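PDB 5GV3: lysosome-associated membrane glycoprotein 2 from Mus musculus, which inhibits the proton channel TMEM175 directly and so regulates lysosomal pH, and takes part in lysosome biogenesis and autophagy as a lysosomal membrane glycoprotein. Local coordinates for residues Ala58-Gln63 against Val68-Asn73; Val72-Thr75 against His80-Ile83. One frame throughout, in Å; residues are numbered along the deposited sequence.

Contact 1 (Ala58-Gln63 against Val68-Asn73); sequences AKIMIQ and VSWAVN. With NAG (2-acetamido-2-deoxy-beta-D-glucopyranose), chain O.
W70 swings CG away from its own N to lie beside the carbonyl carbon (chi1 180°), and I62 sets CG1 beside its N (chi1 -60°), while in I60 it is CG2, the branch opposite the backbone N and beside the carbonyl carbon, that meets the ring; together these torsions bring the indole against both isoleucines across a beta hairpin. Strands 59-64 and 68-76 form this hairpin at one border of the four-stranded antiparallel sheet in the first lumenal domain of LAMP-2. The short strand axes run at 171° to each other and approach to 4.6 Å, the geometry of directly paired antiparallel neighbours.

Two hydrogen-bonded pairs fix the register, I60 with V72 and I62 with W70. The bond from I62 N to W70 O is the shorter and straighter of its pair, at 2.7 Å, whereas I60 N reaches V72 O over 3.3 Å. Between them M61 and A71 form a non-hydrogen-bonded pair, and A71 CA lies 3.2 Å from I60 O in a CA-H...O contact.

I60, I62, W70 and V72 share the buried face. I62 lies alongside W70, its CG1 3.8 Å from CE3 and oblique to the ring, while I60 CG2 comes up at the ring edge, 4.0 Å from CZ3. I60 CB also packs on V72 CG1. W70 carries the seam onward to the second sheet: its ring meets F22, and NE1 is hydrogen-bonded to Y140 OH.

K59, M61, Q63, S69 and A71 on the other face are partly exposed, and N73 beside them is buried. Here Q63 OE1 is hydrogen-bonded to T45 OG1, and N73, whose ND2 also donates to D85 OD2, carries an experimentally established N-glycan, with ND2 joined covalently to C1 of the sugar at 1.4 Å.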
# COMPACT_ATOMS: atom_id res chain seq x y z
N ALA A 58 -5.91 -12.47 4.15
CA ALA A 58 -6.40 -11.22 3.52
C ALA A 58 -5.39 -10.23 2.94
O ALA A 58 -4.47 -9.80 3.63
CB ALA A 58 -7.25 -10.48 4.50
N LYS A 59 -5.49 -10.00 1.64
CA LYS A 59 -4.59 -9.08 0.94
C LYS A 59 -5.29 -7.86 0.32
O LYS A 59 -6.49 -7.88 0.02
CB LYS A 59 -3.83 -9.83 -0.17
CG LYS A 59 -4.68 -10.44 -1.30
CD LYS A 59 -3.84 -11.26 -2.31
CE LYS A 59 -4.74 -12.00 -3.31
NZ LYS A 59 -4.00 -12.86 -4.28
N ILE A 60 -4.51 -6.81 0.10
CA ILE A 60 -4.98 -5.67 -0.66
C ILE A 60 -4.12 -5.48 -1.89
O ILE A 60 -2.89 -5.52 -1.81
CB ILE A 60 -4.97 -4.39 0.17
CG1 ILE A 60 -6.10 -4.42 1.21
CG2 ILE A 60 -5.14 -3.17 -0.71
CD1 ILE A 60 -6.01 -3.26 2.19
N MET A 61 -4.78 -5.28 -3.02
CA MET A 61 -4.08 -4.99 -4.26
C MET A 61 -4.62 -3.71 -4.90
O MET A 61 -5.82 -3.49 -4.96
CB MET A 61 -4.20 -6.16 -5.23
CG MET A 61 -3.65 -7.46 -4.67
SD MET A 61 -3.82 -8.84 -5.80
CE MET A 61 -2.72 -8.32 -7.11
N ILE A 62 -3.72 -2.83 -5.32
CA ILE A 62 -4.12 -1.57 -5.93
C ILE A 62 -3.50 -1.45 -7.32
O ILE A 62 -2.31 -1.66 -7.49
CB ILE A 62 -3.70 -0.38 -5.07
CG1 ILE A 62 -4.37 -0.46 -3.69
CG2 ILE A 62 -4.03 0.93 -5.77
CD1 ILE A 62 -5.90 -0.32 -3.72
N GLN A 63 -4.32 -1.15 -8.33
CA GLN A 63 -3.78 -0.89 -9.67
C GLN A 63 -4.07 0.55 -10.07
O GLN A 63 -5.10 1.10 -9.72
CB GLN A 63 -4.36 -1.86 -10.71
CG GLN A 63 -4.37 -3.31 -10.30
CD GLN A 63 -5.49 -3.64 -9.33
OE1 GLN A 63 -6.59 -3.10 -9.44
NE2 GLN A 63 -5.21 -4.50 -8.36
N VAL A 68 1.51 1.36 -12.58
CA VAL A 68 1.82 1.04 -11.21
C VAL A 68 0.80 0.13 -10.55
O VAL A 68 -0.40 0.36 -10.63
CB VAL A 68 1.93 2.33 -10.38
CG1 VAL A 68 2.10 2.02 -8.92
CG2 VAL A 68 3.09 3.19 -10.88
N SER A 69 1.30 -0.92 -9.91
CA SER A 69 0.47 -1.79 -9.10
C SER A 69 1.12 -1.86 -7.72
O SER A 69 2.31 -1.60 -7.57
CB SER A 69 0.34 -3.17 -9.73
OG SER A 69 1.60 -3.81 -9.82
N TRP A 70 0.32 -2.19 -6.71
CA TRP A 70 0.78 -2.16 -5.33
C TRP A 70 0.02 -3.20 -4.53
O TRP A 70 -1.17 -3.42 -4.76
CB TRP A 70 0.60 -0.76 -4.74
CG TRP A 70 1.03 -0.61 -3.31
CD1 TRP A 70 2.26 -0.24 -2.86
CD2 TRP A 70 0.23 -0.85 -2.15
NE1 TRP A 70 2.27 -0.22 -1.49
CE2 TRP A 70 1.04 -0.59 -1.02
CE3 TRP A 70 -1.10 -1.25 -1.94
CZ2 TRP A 70 0.57 -0.73 0.29
CZ3 TRP A 70 -1.56 -1.37 -0.63
CH2 TRP A 70 -0.73 -1.11 0.46
N ALA A 71 0.71 -3.86 -3.61
CA ALA A 71 0.08 -4.93 -2.84
C ALA A 71 0.63 -4.99 -1.42
O ALA A 71 1.72 -4.50 -1.14
CB ALA A 71 0.26 -6.27 -3.55
N VAL A 72 -0.14 -5.62 -0.53
CA VAL A 72 0.27 -5.81 0.86
C VAL A 72 -0.36 -7.07 1.43
O VAL A 72 -1.45 -7.48 1.04
CB VAL A 72 -0.11 -4.57 1.74
CG1 VAL A 72 -1.60 -4.27 1.67
CG2 VAL A 72 0.36 -4.75 3.19
N ASN A 73 0.36 -7.72 2.35
CA ASN A 73 -0.12 -8.89 3.05
C ASN A 73 -0.51 -8.63 4.47
O ASN A 73 0.15 -7.87 5.17
CB ASN A 73 0.93 -9.99 3.12
CG ASN A 73 0.88 -10.94 1.98
OD1 ASN A 73 -0.11 -11.03 1.26
ND2 ASN A 73 1.96 -11.69 1.84
C1 NAG O . 2.16 -12.69 0.84
C2 NAG O . 1.87 -14.10 1.35
C3 NAG O . 2.23 -15.13 0.27
C4 NAG O . 1.58 -14.76 -1.06
C5 NAG O . 1.89 -13.31 -1.40
C6 NAG O . 1.22 -12.81 -2.66
C7 NAG O . 2.36 -15.38 3.41
C8 NAG O . 3.23 -15.47 4.62
N2 NAG O . 2.62 -14.36 2.58
O3 NAG O . 1.83 -16.43 0.68
O4 NAG O . 2.07 -15.60 -2.10
O5 NAG O . 1.44 -12.46 -0.34
O6 NAG O . 1.35 -11.40 -2.77
O7 NAG O . 1.46 -16.19 3.18

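Contact 2 (Val72-Thr75 against His80-Ile83); sequences VNFT and HYSI. With NAG (2-acetamido-2-deoxy-beta-D-glucopyranose), chain O.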
# COMPACT_ATOMS: atom_id res chain seq x y z
N VAL A 72 -0.14 -5.62 -0.53
CA VAL A 72 0.27 -5.81 0.86
C VAL A 72 -0.36 -7.07 1.43
O VAL A 72 -1.45 -7.48 1.04
CB VAL A 72 -0.11 -4.57 1.74
CG1 VAL A 72 -1.60 -4.27 1.67
CG2 VAL A 72 0.36 -4.75 3.19
N ASN A 73 0.36 -7.72 2.35
CA ASN A 73 -0.12 -8.89 3.05
C ASN A 73 -0.51 -8.63 4.47
O ASN A 73 0.15 -7.87 5.17
CB ASN A 73 0.93 -9.99 3.12
CG ASN A 73 0.88 -10.94 1.98
OD1 ASN A 73 -0.11 -11.03 1.26
ND2 ASN A 73 1.96 -11.69 1.84
N PHE A 74 -1.56 -9.31 4.89
CA PHE A 74 -1.94 -9.37 6.29
C PHE A 74 -2.03 -10.84 6.69
O PHE A 74 -2.82 -11.58 6.12
CB PHE A 74 -3.26 -8.63 6.54
CG PHE A 74 -3.33 -7.26 5.93
CD1 PHE A 74 -2.75 -6.17 6.58
CD2 PHE A 74 -3.99 -7.04 4.73
CE1 PHE A 74 -2.81 -4.89 6.03
CE2 PHE A 74 -4.06 -5.77 4.18
CZ PHE A 74 -3.46 -4.69 4.83
N THR A 75 -1.19 -11.27 7.62
CA THR A 75 -1.16 -12.67 8.04
C THR A 75 -1.54 -12.80 9.51
O THR A 75 -0.89 -12.23 10.38
CB THR A 75 0.22 -13.31 7.84
OG1 THR A 75 0.56 -13.29 6.44
CG2 THR A 75 0.19 -14.75 8.32
N HIS A 80 -0.43 -10.25 16.82
CA HIS A 80 -1.46 -11.17 16.34
C HIS A 80 -1.91 -11.05 14.88
O HIS A 80 -2.67 -11.89 14.41
CB HIS A 80 -2.69 -11.11 17.24
CG HIS A 80 -2.71 -12.18 18.28
ND1 HIS A 80 -3.27 -13.42 18.05
CD2 HIS A 80 -2.18 -12.22 19.53
CE1 HIS A 80 -3.13 -14.16 19.13
NE2 HIS A 80 -2.46 -13.47 20.04
N TYR A 81 -1.55 -9.99 14.17
CA TYR A 81 -1.52 -10.13 12.72
C TYR A 81 -0.44 -9.20 12.19
O TYR A 81 -0.20 -8.13 12.74
CB TYR A 81 -2.88 -9.89 12.04
CG TYR A 81 -3.42 -8.47 11.90
CD1 TYR A 81 -3.07 -7.68 10.81
CD2 TYR A 81 -4.36 -7.98 12.79
CE1 TYR A 81 -3.58 -6.40 10.66
CE2 TYR A 81 -4.88 -6.71 12.64
CZ TYR A 81 -4.49 -5.92 11.58
OH TYR A 81 -5.02 -4.66 11.43
N SER A 82 0.24 -9.66 11.15
CA SER A 82 1.35 -8.91 10.59
C SER A 82 0.97 -8.23 9.30
O SER A 82 0.22 -8.77 8.49
CB SER A 82 2.56 -9.83 10.37
OG SER A 82 2.22 -10.94 9.57
N ILE A 83 1.51 -7.03 9.13
CA ILE A 83 1.43 -6.29 7.88
C ILE A 83 2.78 -6.50 7.22
O ILE A 83 3.80 -6.09 7.75
CB ILE A 83 1.14 -4.80 8.10
CG1 ILE A 83 -0.17 -4.61 8.85
CG2 ILE A 83 1.09 -4.08 6.77
CD1 ILE A 83 -0.39 -3.21 9.28
C1 NAG O . 2.16 -12.69 0.84
C2 NAG O . 1.87 -14.10 1.35
C3 NAG O . 2.23 -15.13 0.27
C4 NAG O . 1.58 -14.76 -1.06
C5 NAG O . 1.89 -13.31 -1.40
C6 NAG O . 1.22 -12.81 -2.66
C7 NAG O . 2.36 -15.38 3.41
C8 NAG O . 3.23 -15.47 4.62
N2 NAG O . 2.62 -14.36 2.58
O3 NAG O . 1.83 -16.43 0.68
O4 NAG O . 2.07 -15.60 -2.10
O5 NAG O . 1.44 -12.46 -0.34
O6 NAG O . 1.35 -11.40 -2.77
O7 NAG O . 1.46 -16.19 3.18
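The next hairpin of the same sheet pairs strands 68-76 and 81-91, and T75 with S82 is its hydrogen-bonded pair here. T75 N donates to S82 O at 3.0 Å, and S82 N returns a bond to T75 O at 2.9 Å, with 163° at the hydrogen. S82 OG, placed between its backbone N and carbonyl carbon (chi1 55°), adds only a weak bond to the same oxygen at 3.5 Å.

On the opposite face F74 and I83 form a non-hydrogen-bonded pair and lie side by side. I83 CG1 meets the phenyl ring at its edge, 3.8 Å from F74 CD1, while I83 CG2 touches V72 CG2 at 3.7 Å. F74 CD1 also lies 4.2 Å from Y81 CE1. L145 packs on both F74 and I83, and F148 meets the Y81 ring edge-to-face, extending this apolar cluster.

T75 OG1 approaches the acetyl methyl C8 of the sugar on N73 at 3.9 Å. The two faces therefore differ in chemistry: aliphatic and aromatic packing on one, hydroxyl groups and glycan on the other, with the T75-S82 backbone bonds setting the register of strands 68-76 and 81-91.

Contacts 1 and 2 are consecutive hairpins of one antiparallel sheet, sharing strand 68-76 with V72 and N73. Contact 1, with the outermost strand 59-64, is centred about 6 Å from the chain centre yet only partly buried, five residues of its glycan-side face being partly exposed. Contact 2, with the interior strand 81-91, lies about 12 Å from that centre but is a buried contact. Both bury an apolar face, built round an indole in contact 1 and round phenyl and phenol rings in contact 2. They meet directly: I60 CD1 packs on F74 CE2 at 3.7 Å, and A58 O lies 3.2 Å from F74 N, a probable hydrogen bond. The glycan on N73 stands on the other face, near their junction.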